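Long-range contacts in extracellular invertase (Aspergillus kawachii, PDB 5XH8), which hydrolyses beta-fructofuranosides such as sucrose and, with high transfructosylation activity, probably makes fructooligosaccharides such as 1-kestose: residues 26-31 against 364-369; 173-178 against 190-195; 472-477 against 488-493. All blocks are in the same frame, centred on the assembly; numbering follows the deposited sequence.

Contact 1. Residues 26-31 against 364-369; sequences WRPRAH and QNWTGT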
loop_
_atom_site.group_PDB
_atom_site.type_symbol
_atom_site.label_atom_id
_atom_site.label_comp_id
_atom_site.label_asym_id
_atom_site.label_seq_id
_atom_site.Cartn_x
_atom_site.Cartn_y
_atom_site.Cartn_z
ATOM N N TRP A 26 12.448 -40.117 12.850
ATOM C CA TRP A 26 11.915 -39.398 14.006
ATOM C C TRP A 26 10.483 -38.866 13.786
ATOM O O TRP A 26 9.947 -38.110 14.610
ATOM C CB TRP A 26 12.872 -38.261 14.336
ATOM C CG TRP A 26 14.192 -38.731 14.935
ATOM C CD1 TRP A 26 14.372 -39.697 15.905
ATOM C CD2 TRP A 26 15.505 -38.220 14.637
ATOM N NE1 TRP A 26 15.710 -39.816 16.215
ATOM C CE2 TRP A 26 16.428 -38.933 15.449
ATOM C CE3 TRP A 26 15.994 -37.228 13.764
ATOM C CZ2 TRP A 26 17.795 -38.685 15.416
ATOM C CZ3 TRP A 26 17.367 -36.979 13.731
ATOM C CH2 TRP A 26 18.251 -37.702 14.566
ATOM N N ARG A 27 9.874 -39.309 12.698
ATOM C CA ARG A 27 8.607 -38.787 12.216
ATOM C C ARG A 27 7.419 -39.251 13.064
ATOM O O ARG A 27 7.218 -40.446 13.272
ATOM C CB ARG A 27 8.404 -39.201 10.762
ATOM C CG ARG A 27 7.280 -38.471 10.037
ATOM C CD ARG A 27 7.298 -38.757 8.545
ATOM N NE ARG A 27 6.144 -38.145 7.895
ATOM C CZ ARG A 27 6.023 -36.862 7.539
ATOM N NH1 ARG A 27 7.010 -35.985 7.710
ATOM N NH2 ARG A 27 4.887 -36.449 6.989
ATOM N N PRO A 28 6.609 -38.300 13.527
ATOM C CA PRO A 28 5.426 -38.704 14.266
ATOM C C PRO A 28 4.346 -39.294 13.346
ATOM O O PRO A 28 4.358 -39.056 12.125
ATOM C CB PRO A 28 4.989 -37.400 14.931
ATOM C CG PRO A 28 5.417 -36.342 13.985
ATOM C CD PRO A 28 6.702 -36.836 13.396
ATOM N N ARG A 29 3.424 -40.053 13.931
ATOM C CA ARG A 29 2.246 -40.573 13.199
ATOM C C ARG A 29 0.895 -39.959 13.574
ATOM O O ARG A 29 -0.065 -40.087 12.801
ATOM C CB ARG A 29 2.178 -42.099 13.346
ATOM C CG ARG A 29 1.831 -42.607 14.733
ATOM C CD ARG A 29 1.495 -44.104 14.696
ATOM N NE ARG A 29 2.635 -44.923 14.264
ATOM C CZ ARG A 29 3.118 -46.018 14.873
ATOM N NH1 ARG A 29 2.569 -46.554 15.977
ATOM N NH2 ARG A 29 4.174 -46.622 14.334
ATOM N N ALA A 30 0.810 -39.348 14.753
ATOM C CA ALA A 30 -0.448 -38.818 15.300
ATOM C C ALA A 30 -0.485 -37.271 15.383
ATOM O O ALA A 30 -1.316 -36.714 16.110
ATOM C CB ALA A 30 -0.687 -39.394 16.686
ATOM N N HIS A 31 0.399 -36.592 14.643
ATOM C CA HIS A 31 0.513 -35.124 14.681
ATOM C C HIS A 31 0.272 -34.495 13.302
ATOM O O HIS A 31 0.467 -35.131 12.262
ATOM C CB HIS A 31 1.904 -34.718 15.182
ATOM C CG HIS A 31 2.045 -34.763 16.667
ATOM N ND1 HIS A 31 2.182 -35.944 17.363
ATOM C CD2 HIS A 31 2.082 -33.779 17.589
ATOM C CE1 HIS A 31 2.284 -35.681 18.649
ATOM N NE2 HIS A 31 2.237 -34.374 18.811
ATOM N N GLN A 364 16.577 -35.769 6.736
ATOM C CA GLN A 364 15.234 -35.917 7.276
ATOM C C GLN A 364 14.187 -35.571 6.211
ATOM O O GLN A 364 13.191 -36.259 6.081
ATOM C CB GLN A 364 15.066 -35.069 8.537
ATOM C CG GLN A 364 13.764 -35.330 9.260
ATOM C CD GLN A 364 13.797 -34.846 10.689
ATOM O OE1 GLN A 364 13.903 -35.640 11.620
ATOM N NE2 GLN A 364 13.711 -33.521 10.867
ATOM N N ASN A 365 14.436 -34.525 5.435
ATOM C CA ASN A 365 13.504 -34.063 4.423
ATOM C C ASN A 365 12.142 -33.614 4.991
ATOM O O ASN A 365 11.150 -33.597 4.264
ATOM C CB ASN A 365 13.305 -35.100 3.309
ATOM C CG ASN A 365 12.659 -34.499 2.060
ATOM O OD1 ASN A 365 12.871 -33.347 1.744
ATOM N ND2 ASN A 365 11.845 -35.271 1.380
ATOM N N TRP A 366 12.110 -33.261 6.278
ATOM C CA TRP A 366 11.004 -32.521 6.873
ATOM C C TRP A 366 11.546 -31.816 8.108
ATOM O O TRP A 366 12.606 -32.175 8.632
ATOM C CB TRP A 366 9.807 -33.408 7.250
ATOM C CG TRP A 366 10.123 -34.503 8.265
ATOM C CD1 TRP A 366 10.586 -35.763 7.988
ATOM C CD2 TRP A 366 10.009 -34.428 9.703
ATOM N NE1 TRP A 366 10.764 -36.475 9.154
ATOM C CE2 TRP A 366 10.435 -35.683 10.221
ATOM C CE3 TRP A 366 9.585 -33.439 10.594
ATOM C CZ2 TRP A 366 10.459 -35.965 11.585
ATOM C CZ3 TRP A 366 9.575 -33.733 11.960
ATOM C CH2 TRP A 366 10.031 -34.986 12.440
ATOM N N THR A 367 10.813 -30.796 8.541
ATOM C CA THR A 367 11.231 -29.927 9.629
ATOM C C THR A 367 9.994 -29.373 10.310
ATOM O O THR A 367 9.175 -28.718 9.664
ATOM C CB THR A 367 12.061 -28.730 9.118
ATOM O OG1 THR A 367 13.157 -29.188 8.330
ATOM C CG2 THR A 367 12.580 -27.898 10.279
ATOM N N GLY A 368 9.878 -29.632 11.616
ATOM C CA GLY A 368 8.792 -29.138 12.417
ATOM C C GLY A 368 7.522 -29.985 12.451
ATOM O O GLY A 368 7.285 -30.872 11.609
ATOM N N THR A 369 6.684 -29.659 13.426
ATOM C CA THR A 369 5.355 -30.225 13.531
ATOM C C THR A 369 4.474 -29.236 14.266
ATOM O O THR A 369 4.992 -28.320 14.911
ATOM C CB THR A 369 5.383 -31.567 14.289
ATOM O OG1 THR A 369 4.101 -32.192 14.232
ATOM C CG2 THR A 369 5.780 -31.371 15.743
HETATM O O HOH W 1 12.794 -38.275 10.934
#
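Arg27 crosses the indole of Trp366 at a slant and ends over one face. Its CB sits 3.9 Å from both CZ2 and NE1 of that ring. Arg27 CG and CD pass Trp366 NE1 at 4.1 and 4.2 Å, the extended chain carrying the guanidinium on to the five-membered ring. Arg27 NE forms a salt bridge with the terminal carboxylate of Tyr605, and NH2 bonds to Pro34 O. NH1 leads edge-on into the ring face, 3.5 Å from Trp366 CG, with the guanidinium plane 78° from the indole. The result is a cation-pi contact, CZ 4.8 Å from the five-membered ring's centroid. The opposite indole face carries the amide carbon of Gln364, whose NE2 donates to Trp366 O (2.8 Å) and so ties the glutamine to the strand. Glutamine suits this place, because its OE1 still reaches the edge of the Trp26 ring, 3.4 Å from CE3. A water accepts from Trp26 N and lies within hydrogen-bonding distance of Gln364 OE1. Pro28 CD touches Trp366 CH2 at 3.9 Å, and His31 CB meets Thr369 OG1. Trp366 and Thr369 also touch Trp564, so this buried seam joins the N-terminal arm to the five-bladed beta-propeller and beta-sandwich of GH32.

Contact 2. Residues 173-178 against 190-195; sequences YVFQNP and TWYTVI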
loop_
_atom_site.group_PDB
_atom_site.type_symbol
_atom_site.label_atom_id
_atom_site.label_comp_id
_atom_site.label_asym_id
_atom_site.label_seq_id
_atom_site.Cartn_x
_atom_site.Cartn_y
_atom_site.Cartn_z
ATOM N N TYR A 173 -5.801 -11.464 13.251
ATOM C CA TYR A 173 -6.664 -12.478 13.859
ATOM C C TYR A 173 -8.096 -11.947 13.950
ATOM O O TYR A 173 -8.398 -11.062 14.770
ATOM C CB TYR A 173 -6.136 -12.875 15.238
ATOM C CG TYR A 173 -6.780 -14.140 15.752
ATOM C CD1 TYR A 173 -6.238 -15.405 15.447
ATOM C CD2 TYR A 173 -7.949 -14.094 16.500
ATOM C CE1 TYR A 173 -6.845 -16.575 15.892
ATOM C CE2 TYR A 173 -8.582 -15.264 16.939
ATOM C CZ TYR A 173 -8.022 -16.508 16.636
ATOM O OH TYR A 173 -8.647 -17.675 17.070
ATOM N N VAL A 174 -8.952 -12.487 13.092
ATOM C CA VAL A 174 -10.363 -12.133 13.060
ATOM C C VAL A 174 -11.141 -12.885 14.152
ATOM O O VAL A 174 -10.909 -14.092 14.433
ATOM C CB VAL A 174 -11.012 -12.371 11.680
ATOM C CG1 VAL A 174 -10.279 -11.626 10.597
ATOM C CG2 VAL A 174 -11.113 -13.849 11.334
ATOM N N PHE A 175 -12.054 -12.157 14.789
ATOM C CA PHE A 175 -12.885 -12.728 15.852
ATOM C C PHE A 175 -14.114 -11.861 16.124
ATOM O O PHE A 175 -14.121 -10.679 15.792
ATOM C CB PHE A 175 -12.098 -12.927 17.161
ATOM C CG PHE A 175 -11.703 -11.651 17.841
ATOM C CD1 PHE A 175 -10.643 -10.887 17.357
ATOM C CD2 PHE A 175 -12.379 -11.206 18.988
ATOM C CE1 PHE A 175 -10.270 -9.719 17.979
ATOM C CE2 PHE A 175 -12.015 -10.021 19.598
ATOM C CZ PHE A 175 -10.961 -9.273 19.092
ATOM N N GLN A 176 -15.122 -12.493 16.718
ATOM C CA GLN A 176 -16.372 -11.864 17.147
ATOM C C GLN A 176 -16.429 -11.863 18.659
ATOM O O GLN A 176 -15.902 -12.780 19.315
ATOM C CB GLN A 176 -17.551 -12.624 16.572
ATOM C CG GLN A 176 -17.600 -12.490 15.065
ATOM C CD GLN A 176 -18.756 -13.228 14.419
ATOM O OE1 GLN A 176 -18.903 -14.442 14.562
ATOM N NE2 GLN A 176 -19.566 -12.504 13.668
ATOM N N ASN A 177 -17.046 -10.819 19.225
ATOM C CA ASN A 177 -17.188 -10.732 20.686
ATOM C C ASN A 177 -18.312 -9.753 21.135
ATOM O O ASN A 177 -18.213 -8.547 20.898
ATOM C CB ASN A 177 -15.865 -10.351 21.343
ATOM C CG ASN A 177 -15.935 -10.472 22.855
ATOM O OD1 ASN A 177 -16.390 -9.552 23.535
ATOM N ND2 ASN A 177 -15.555 -11.634 23.377
ATOM N N PRO A 178 -19.379 -10.275 21.770
ATOM C CA PRO A 178 -20.511 -9.373 22.156
ATOM C C PRO A 178 -20.184 -8.428 23.306
ATOM O O PRO A 178 -20.830 -7.380 23.415
ATOM C CB PRO A 178 -21.658 -10.344 22.498
ATOM C CG PRO A 178 -20.964 -11.624 22.854
ATOM C CD PRO A 178 -19.713 -11.694 21.998
ATOM N N THR A 190 -20.294 -7.963 14.834
ATOM C CA THR A 190 -19.205 -7.281 14.181
ATOM C C THR A 190 -17.952 -8.182 14.234
ATOM O O THR A 190 -17.672 -8.819 15.234
ATOM C CB THR A 190 -18.924 -5.916 14.873
ATOM O OG1 THR A 190 -19.954 -4.969 14.508
ATOM C CG2 THR A 190 -17.573 -5.341 14.503
ATOM N N TRP A 191 -17.187 -8.160 13.159
ATOM C CA TRP A 191 -15.901 -8.851 13.102
ATOM C C TRP A 191 -14.863 -7.852 13.540
ATOM O O TRP A 191 -14.820 -6.733 13.019
ATOM C CB TRP A 191 -15.617 -9.377 11.694
ATOM C CG TRP A 191 -16.301 -10.684 11.417
ATOM C CD1 TRP A 191 -17.457 -10.893 10.680
ATOM C CD2 TRP A 191 -15.861 -11.974 11.837
ATOM N NE1 TRP A 191 -17.749 -12.231 10.644
ATOM C CE2 TRP A 191 -16.791 -12.919 11.342
ATOM C CE3 TRP A 191 -14.759 -12.430 12.576
ATOM C CZ2 TRP A 191 -16.669 -14.288 11.581
ATOM C CZ3 TRP A 191 -14.638 -13.798 12.806
ATOM C CH2 TRP A 191 -15.588 -14.705 12.319
ATOM N N TYR A 192 -14.084 -8.240 14.549
ATOM C CA TYR A 192 -12.887 -7.543 14.990
ATOM C C TYR A 192 -11.651 -8.216 14.397
ATOM O O TYR A 192 -11.697 -9.391 14.048
ATOM C CB TYR A 192 -12.784 -7.543 16.524
ATOM C CG TYR A 192 -13.999 -6.879 17.141
ATOM C CD1 TYR A 192 -14.083 -5.484 17.239
ATOM C CD2 TYR A 192 -15.089 -7.635 17.541
ATOM C CE1 TYR A 192 -15.211 -4.873 17.765
ATOM C CE2 TYR A 192 -16.223 -7.034 18.068
ATOM C CZ TYR A 192 -16.283 -5.657 18.180
ATOM O OH TYR A 192 -17.422 -5.063 18.676
ATOM N N THR A 193 -10.570 -7.452 14.311
ATOM C CA THR A 193 -9.260 -7.971 13.977
ATOM C C THR A 193 -8.263 -7.398 14.944
ATOM O O THR A 193 -8.251 -6.192 15.173
ATOM C CB THR A 193 -8.851 -7.585 12.534
ATOM O OG1 THR A 193 -9.770 -8.185 11.604
ATOM C CG2 THR A 193 -7.464 -8.072 12.235
ATOM N N VAL A 194 -7.425 -8.260 15.512
ATOM C CA VAL A 194 -6.180 -7.808 16.139
ATOM C C VAL A 194 -5.005 -8.046 15.206
ATOM O O VAL A 194 -4.947 -9.068 14.509
ATOM C CB VAL A 194 -5.864 -8.382 17.548
ATOM C CG1 VAL A 194 -6.797 -7.754 18.585
ATOM C CG2 VAL A 194 -5.914 -9.903 17.590
ATOM N N ILE A 195 -4.073 -7.089 15.216
ATOM C CA ILE A 195 -2.817 -7.203 14.493
ATOM C C ILE A 195 -1.736 -7.115 15.550
ATOM O O ILE A 195 -1.843 -6.290 16.460
ATOM C CB ILE A 195 -2.689 -6.101 13.413
ATOM C CG1 ILE A 195 -3.838 -6.242 12.375
ATOM C CG2 ILE A 195 -1.316 -6.187 12.750
ATOM C CD1 ILE A 195 -3.856 -5.185 11.274
HETATM O O HOH W 2 -18.875 -9.299 17.527
#
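Phe175 and Tyr192 meet because chi1 of Phe175 (69°) places its ring between the backbone N and carbonyl carbon, swinging it over the neighbouring strand. Gln176 has CG anti to its own carbonyl carbon (chi1 -67°) and an extended chain beyond, which lays its side chain on the indole of Trp191. There CG stands over the centre of the six-membered ring, 3.6 Å from its centroid, a CH-pi contact, and the amide runs on across the same face with planes only 5° apart. Gln176 NE2 is also bonded to Asn189 O, which helps hold the amide flat over the indole. A flat, polar-tipped chain suits this partly exposed rim, covering an aromatic face while keeping its amide bonded. Val174 CG2 touches Trp191 CZ3 at 3.8 Å on this same side of the sheet.

On the other side the Phe175 ring receives Tyr192 CB over one face, CZ to CB 3.6 Å, and its CE1 touches Val194 CG1. Between the faces, Tyr192 N gives a short bond to Phe175 O (2.7 Å) and Phe175 N bonds to Tyr192 O (2.9 Å). Tyr173 and Val194 form a second hydrogen-bonded pair. Strands 166-176 and 191-199 are the first two of a four-stranded antiparallel sheet, one blade of the GH32 beta-propeller, and Phe175 and Val194 pack it against Val252 of the neighbouring blade.

Contact 3. Residues 472-477 against 488-493; sequences GLKSGF and TVYYQF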
loop_
_atom_site.group_PDB
_atom_site.type_symbol
_atom_site.label_atom_id
_atom_site.label_comp_id
_atom_site.label_asym_id
_atom_site.label_seq_id
_atom_site.Cartn_x
_atom_site.Cartn_y
_atom_site.Cartn_z
ATOM N N GLY A 472 14.776 -30.860 48.158
ATOM C CA GLY A 472 15.548 -31.292 46.991
ATOM C C GLY A 472 15.010 -32.522 46.269
ATOM O O GLY A 472 15.744 -33.139 45.501
ATOM N N LEU A 473 13.744 -32.880 46.512
ATOM C CA LEU A 473 13.064 -33.971 45.806
ATOM C C LEU A 473 13.040 -33.780 44.273
ATOM O O LEU A 473 12.821 -32.659 43.779
ATOM C CB LEU A 473 11.622 -34.139 46.324
ATOM C CG LEU A 473 10.766 -35.237 45.656
ATOM C CD1 LEU A 473 9.876 -35.949 46.662
ATOM C CD2 LEU A 473 9.909 -34.710 44.492
ATOM N N LYS A 474 13.282 -34.895 43.569
ATOM C CA LYS A 474 13.112 -35.035 42.129
ATOM C C LYS A 474 12.516 -36.402 41.891
ATOM O O LYS A 474 13.159 -37.404 42.211
ATOM C CB LYS A 474 14.442 -34.946 41.395
ATOM C CG LYS A 474 15.096 -33.590 41.494
ATOM C CD LYS A 474 16.511 -33.612 40.982
ATOM C CE LYS A 474 17.280 -32.471 41.613
ATOM N NZ LYS A 474 18.493 -32.180 40.826
ATOM N N SER A 475 11.296 -36.452 41.353
ATOM C CA SER A 475 10.650 -37.715 41.019
ATOM C C SER A 475 9.914 -37.654 39.667
ATOM O O SER A 475 9.300 -36.643 39.322
ATOM C CB SER A 475 9.677 -38.120 42.141
ATOM O OG SER A 475 10.192 -37.782 43.432
ATOM N N GLY A 476 9.970 -38.756 38.921
ATOM C CA GLY A 476 9.228 -38.885 37.695
ATOM C C GLY A 476 9.484 -40.205 37.006
ATOM O O GLY A 476 9.424 -41.261 37.640
ATOM N N PHE A 477 9.755 -40.149 35.703
ATOM C CA PHE A 477 10.018 -41.345 34.922
ATOM C C PHE A 477 11.212 -41.165 34.017
ATOM O O PHE A 477 11.553 -40.059 33.618
ATOM C CB PHE A 477 8.813 -41.738 34.081
ATOM C CG PHE A 477 7.573 -41.992 34.877
ATOM C CD1 PHE A 477 7.291 -43.265 35.367
ATOM C CD2 PHE A 477 6.672 -40.959 35.133
ATOM C CE1 PHE A 477 6.148 -43.495 36.110
ATOM C CE2 PHE A 477 5.524 -41.189 35.872
ATOM C CZ PHE A 477 5.264 -42.455 36.365
ATOM N N THR A 488 14.827 -38.350 30.894
ATOM C CA THR A 488 14.202 -38.291 32.214
ATOM C C THR A 488 13.309 -37.079 32.324
ATOM O O THR A 488 13.717 -35.961 32.004
ATOM C CB THR A 488 15.257 -38.308 33.338
ATOM O OG1 THR A 488 16.145 -39.390 33.089
ATOM C CG2 THR A 488 14.617 -38.555 34.668
ATOM N N VAL A 489 12.075 -37.331 32.749
ATOM C CA VAL A 489 11.058 -36.310 32.926
ATOM C C VAL A 489 10.687 -36.353 34.395
ATOM O O VAL A 489 10.218 -37.395 34.868
ATOM C CB VAL A 489 9.785 -36.618 32.086
ATOM C CG1 VAL A 489 8.694 -35.597 32.371
ATOM C CG2 VAL A 489 10.115 -36.664 30.606
ATOM N N TYR A 490 10.846 -35.247 35.112
ATOM C CA TYR A 490 10.586 -35.272 36.555
ATOM C C TYR A 490 10.049 -33.971 37.125
ATOM O O TYR A 490 10.254 -32.914 36.547
ATOM C CB TYR A 490 11.859 -35.692 37.284
ATOM C CG TYR A 490 13.047 -34.763 37.120
ATOM C CD1 TYR A 490 13.968 -34.942 36.085
ATOM C CD2 TYR A 490 13.286 -33.748 38.031
ATOM C CE1 TYR A 490 15.078 -34.131 35.962
ATOM C CE2 TYR A 490 14.391 -32.919 37.904
ATOM C CZ TYR A 490 15.278 -33.117 36.874
ATOM O OH TYR A 490 16.359 -32.291 36.764
ATOM N N TYR A 491 9.323 -34.074 38.241
ATOM C CA TYR A 491 8.942 -32.908 39.037
ATOM C C TYR A 491 10.010 -32.620 40.082
ATOM O O TYR A 491 10.593 -33.530 40.662
ATOM C CB TYR A 491 7.588 -33.097 39.710
ATOM C CG TYR A 491 7.070 -31.809 40.306
ATOM C CD1 TYR A 491 6.471 -30.837 39.494
ATOM C CD2 TYR A 491 7.208 -31.532 41.671
ATOM C CE1 TYR A 491 6.013 -29.635 40.021
ATOM C CE2 TYR A 491 6.749 -30.332 42.213
ATOM C CZ TYR A 491 6.148 -29.384 41.388
ATOM O OH TYR A 491 5.702 -28.184 41.911
ATOM N N GLN A 492 10.236 -31.341 40.320
ATOM C CA GLN A 492 11.263 -30.829 41.192
ATOM C C GLN A 492 10.609 -29.752 42.071
ATOM O O GLN A 492 10.100 -28.745 41.546
ATOM C CB GLN A 492 12.340 -30.238 40.297
ATOM C CG GLN A 492 13.523 -29.609 40.973
ATOM C CD GLN A 492 14.587 -29.226 39.968
ATOM O OE1 GLN A 492 14.569 -28.135 39.408
ATOM N NE2 GLN A 492 15.525 -30.124 39.737
ATOM N N PHE A 493 10.586 -29.961 43.395
ATOM C CA PHE A 493 9.995 -28.960 44.311
ATOM C C PHE A 493 10.833 -27.721 44.530
ATOM O O PHE A 493 10.260 -26.683 44.797
ATOM C CB PHE A 493 9.617 -29.561 45.674
ATOM C CG PHE A 493 8.305 -30.279 45.665
ATOM C CD1 PHE A 493 8.249 -31.622 45.349
ATOM C CD2 PHE A 493 7.132 -29.607 45.950
ATOM C CE1 PHE A 493 7.048 -32.291 45.332
ATOM C CE2 PHE A 493 5.918 -30.271 45.935
ATOM C CZ PHE A 493 5.880 -31.619 45.625
#
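Tyr491 N donates to Ser475 O at 2.8 Å, and Ser475 N returns a bond of 3.1 Å to Tyr491 O. Two residues on, Phe477 and Val489 form the other hydrogen-bonded pair. Phe477 N gives to Val489 O, and Val489 N gives to Phe477 O in a nearly straight bond (N-H...O 170°). Between the two pairs Gly476 faces Tyr490 in a non-hydrogen-bonded pair whose CA atoms are only 4.0 Å apart. Gly476 has no side chain to keep the strands apart, and its CA comes close enough to Val489 O to give a CA-H...O contact.

These strands are the two arms of a beta-hairpin in one sheet of the C-terminal beta-sandwich, continued on one side by strand 574-580 and on the other by strand 497-501. Side chains alternate accordingly. Phe477 and Ser475 face the second sheet, where Phe477 stacks edge-to-face on Phe587 and touches Val590, a large apolar ring suited to the sandwich interior. On the same face Ser475 bonds through OG to His579 ND1, and Tyr491 sends its hydroxyl to Leu524 O.

On the other face of the sheet from Phe477, Lys474 runs extended beside Tyr490, with its CG 3.7 Å from ring atom CE2. The Tyr490 ring reaches it because chi1 (62°) sets CG between backbone N and carbonyl carbon. The aliphatic part of Lys474 thus runs alongside the CD2-CE2 side of the tyrosine ring at a partly exposed surface, with Gln492 alongside. At the open end of the hairpin Leu473 CD2 meets the edge of the Phe493 ring, 3.6 Å from CD1, while Tyr491 CE2 lies over the centre of that ring.

How the contacts relate
From the N terminus, residues 26-31 form an early arm that waits more than 330 residues for its partner, 364-369, so contact 1 closes a very large loop holding most of the propeller. Contact 2 lies within that loop: it closes a short connection containing helix 178-184 and ties neighbouring strands of one blade. Its centre is about 33 Å from that of contact 1, on the opposite side of the chain's centre. Contact 3 follows in series, closing a hairpin within the C-terminal sandwich. Contacts 2 and 3 are therefore local to separate domains, their centres about 42 Å apart, whereas contact 1 brings together parts of the chain far apart in sequence.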